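Local coordinates for penicillin-binding protein 1A (Mycobacterium tuberculosis, PDB 5CXW) that builds cross-linked peptidoglycan for the cell wall, its C-terminal transpeptidase domain joining the peptide stems and being acylated by penicillin, at residues I112-S121 with G137-E145. Residues are numbered along the deposited sequence; the frame is centred on the assembly and turned at random. Where two conformers were deposited one is given.
Sequences IGLGYQVDSS and GCGTCNIAE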
loop_
_atom_site.group_PDB
_atom_site.type_symbol
_atom_site.label_atom_id
_atom_site.label_comp_id
_atom_site.label_asym_id
_atom_site.label_seq_id
_atom_site.Cartn_x
_atom_site.Cartn_y
_atom_site.Cartn_z
ATOM N N ILE A 112 8.706 7.251 20.183
ATOM C CA ILE A 112 9.894 7.537 19.406
ATOM C C ILE A 112 9.390 8.388 18.226
ATOM O O ILE A 112 8.722 7.854 17.301
ATOM C CB ILE A 112 10.651 6.253 18.908
ATOM C CG1 ILE A 112 11.044 5.379 20.102
ATOM C CG2 ILE A 112 11.888 6.613 18.083
ATOM C CD1 ILE A 112 11.453 3.972 19.735
ATOM N N GLY A 113 9.730 9.667 18.235
ATOM C CA GLY A 113 9.111 10.571 17.301
ATOM C C GLY A 113 9.925 10.867 16.061
ATOM O O GLY A 113 11.053 10.340 15.893
ATOM N N LEU A 114 9.392 11.771 15.232
ATOM C CA LEU A 114 10.005 12.021 13.903
ATOM C C LEU A 114 11.409 12.562 13.969
ATOM O O LEU A 114 12.173 12.374 13.044
ATOM C CB LEU A 114 9.115 12.905 13.035
ATOM C CG LEU A 114 7.789 12.352 12.640
ATOM C CD1 LEU A 114 7.095 13.307 11.693
ATOM C CD2 LEU A 114 7.819 10.948 12.052
ATOM N N GLY A 115 11.767 13.215 15.076
ATOM C CA GLY A 115 13.087 13.771 15.256
ATOM C C GLY A 115 14.129 12.848 15.870
ATOM O O GLY A 115 15.279 13.288 16.071
ATOM N N TYR A 116 13.773 11.591 16.131
ATOM C CA TYR A 116 14.698 10.596 16.666
ATOM C C TYR A 116 15.836 10.394 15.664
ATOM O O TYR A 116 15.598 10.035 14.509
ATOM C CB TYR A 116 13.965 9.275 16.975
ATOM C CG TYR A 116 14.904 8.208 17.471
ATOM C CD1 TYR A 116 15.682 8.407 18.599
ATOM C CD2 TYR A 116 15.008 6.995 16.786
ATOM C CE1 TYR A 116 16.525 7.395 19.055
ATOM C CE2 TYR A 116 15.818 5.957 17.269
ATOM C CZ TYR A 116 16.598 6.179 18.335
ATOM O OH TYR A 116 17.418 5.114 18.718
ATOM N N GLN A 117 17.074 10.601 16.114
ATOM C CA GLN A 117 18.250 10.535 15.217
ATOM C C GLN A 117 18.796 9.134 15.207
ATOM O O GLN A 117 19.069 8.564 16.288
ATOM C CB GLN A 117 19.320 11.467 15.767
ATOM C CG GLN A 117 18.962 12.928 15.718
ATOM C CD GLN A 117 19.094 13.478 14.328
ATOM O OE1 GLN A 117 19.959 13.054 13.549
ATOM N NE2 GLN A 117 18.192 14.379 13.962
ATOM N N VAL A 118 19.010 8.602 14.002
ATOM C CA VAL A 118 19.460 7.229 13.778
ATOM C C VAL A 118 20.692 7.208 12.884
ATOM O O VAL A 118 20.785 8.000 11.945
ATOM C CB VAL A 118 18.370 6.395 13.081
ATOM C CG1 VAL A 118 18.792 4.943 13.000
ATOM C CG2 VAL A 118 17.070 6.516 13.834
ATOM N N ASP A 119 21.666 6.339 13.200
ATOM C CA ASP A 119 22.843 6.189 12.358
ATOM C C ASP A 119 22.435 5.481 11.056
ATOM O O ASP A 119 21.664 4.561 11.107
ATOM C CB ASP A 119 23.844 5.314 13.108
ATOM C CG ASP A 119 25.132 5.073 12.323
ATOM O OD1 ASP A 119 25.430 5.696 11.340
ATOM O OD2 ASP A 119 25.930 4.257 12.812
ATOM N N SER A 120 22.914 5.963 9.898
ATOM C CA SER A 120 22.604 5.325 8.621
ATOM C C SER A 120 23.718 4.474 8.043
ATOM O O SER A 120 23.628 4.017 6.912
ATOM C CB SER A 120 22.185 6.383 7.583
ATOM O OG SER A 120 23.217 7.224 7.272
ATOM N N SER A 121 24.777 4.278 8.825
ATOM C CA SER A 121 25.908 3.522 8.311
ATOM C C SER A 121 25.535 2.058 8.071
ATOM O O SER A 121 24.562 1.546 8.667
ATOM C CB SER A 121 27.070 3.585 9.301
ATOM O OG SER A 121 26.802 2.906 10.492
ATOM N N GLY A 137 23.642 7.461 2.216
ATOM C CA GLY A 137 23.355 7.583 3.636
ATOM C C GLY A 137 23.175 9.032 4.008
ATOM O O GLY A 137 23.244 9.917 3.160
ATOM N N CYS A 138 22.991 9.294 5.284
ATOM C CA CYS A 138 22.813 10.663 5.738
ATOM C C CYS A 138 23.748 10.955 6.901
ATOM O O CYS A 138 23.566 11.953 7.575
ATOM C CB CYS A 138 21.359 10.841 6.125
ATOM S SG CYS A 138 20.888 9.860 7.574
ATOM N N GLY A 139 24.775 10.136 7.117
ATOM C CA GLY A 139 25.490 10.094 8.392
ATOM C C GLY A 139 24.501 9.668 9.479
ATOM O O GLY A 139 24.076 8.525 9.468
ATOM N N THR A 140 24.135 10.584 10.367
ATOM C CA THR A 140 23.073 10.350 11.372
ATOM C C THR A 140 21.985 11.380 11.046
ATOM O O THR A 140 22.293 12.544 10.854
ATOM C CB THR A 140 23.595 10.524 12.800
ATOM O OG1 THR A 140 24.529 9.490 13.071
ATOM C CG2 THR A 140 22.520 10.392 13.833
ATOM N N CYS A 141 20.740 10.939 10.879
ATOM C CA CYS A 141 19.602 11.862 10.546
ATOM C C CYS A 141 18.356 11.318 11.191
ATOM O O CYS A 141 18.337 10.176 11.587
ATOM C CB CYS A 141 19.365 12.044 9.042
ATOM S SG CYS A 141 18.936 10.573 8.104
ATOM N N ASN A 142 17.323 12.105 11.216
ATOM C CA ASN A 142 16.103 11.654 11.834
ATOM C C ASN A 142 15.331 10.634 11.009
ATOM O O ASN A 142 15.588 10.410 9.811
ATOM C CB ASN A 142 15.232 12.802 12.345
ATOM C CG ASN A 142 14.590 13.609 11.233
ATOM O OD1 ASN A 142 13.998 13.060 10.287
ATOM N ND2 ASN A 142 14.746 14.933 11.318
ATOM N N ILE A 143 14.426 9.968 11.704
ATOM C CA ILE A 143 13.647 8.912 11.048
ATOM C C ILE A 143 12.644 9.395 9.971
ATOM O O ILE A 143 12.266 8.615 9.092
ATOM C CB ILE A 143 12.991 7.982 12.064
ATOM C CG1 ILE A 143 11.980 8.677 12.952
ATOM C CG2 ILE A 143 14.050 7.267 12.866
ATOM C CD1 ILE A 143 11.250 7.696 13.906
ATOM N N ALA A 144 12.250 10.645 9.989
ATOM C CA ALA A 144 11.478 11.215 8.878
ATOM C C ALA A 144 12.331 11.378 7.599
ATOM O O ALA A 144 11.895 10.978 6.488
ATOM C CB ALA A 144 10.893 12.515 9.254
ATOM N N GLU A 145 13.537 11.907 7.768
ATOM C CA GLU A 145 14.483 12.046 6.669
ATOM C C GLU A 145 14.867 10.669 6.132
ATOM O O GLU A 145 14.935 10.471 4.926
ATOM C CB GLU A 145 15.687 12.861 7.122
ATOM C CG GLU A 145 16.800 13.030 6.096
ATOM C CD GLU A 145 16.597 14.132 5.086
ATOM O OE1 GLU A 145 17.477 14.265 4.208
ATOM O OE2 GLU A 145 15.604 14.870 5.186
HETATM O O HOH W 1 18.132 14.775 10.536
HETATM O O HOH W 2 21.604 15.004 12.431
#
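Val118 and Cys141 form the hydrogen-bonded pair of a short antiparallel ribbon, strands 117-119 and 140-142 running at 142° to one another, with Val118 N to Cys141 O at 3.0 Å and Cys141 N to Val118 O at 3.1 Å. Beyond the ribbon, Gly139 O receives two bonds from Ser120, its N nearly in line with the carbonyl and its OG from above the carbonyl plane at 2.7 Å. The same hydroxyl accepts from Cys138 N at 2.9 Å; with chi1 at 66°, OG sits between its own N and carbonyl carbon, where it donates to Gly139 O and accepts from Cys138 N. Cys138 and Cys141 close a disulfide, whose Cys138 SG packs against Ser120. On the face carrying Gln117 and Asn142, the bent Gln117 chain lays its amide over the 140-142 backbone, and a water bridges its OE1 to Thr140 O. This two-stranded ribbon lies within the transpeptidase domain, apart from its five-stranded antiparallel sheet, and its second strand, 140-142, leads directly into helix 143-149. Asn142 is the N-cap of that helix, OD1 accepting from Glu145 N at 2.8 Å. Ile143 CG2 faces the Val118 side chain and meets the Tyr116 ring obliquely at CD2, while Ile143 CD1 reaches Gly113 O. Leu104 of helix 100-109 touches both Ile143 and Leu114, and Leu114 CB meets Ala144 CB at 4.2 Å.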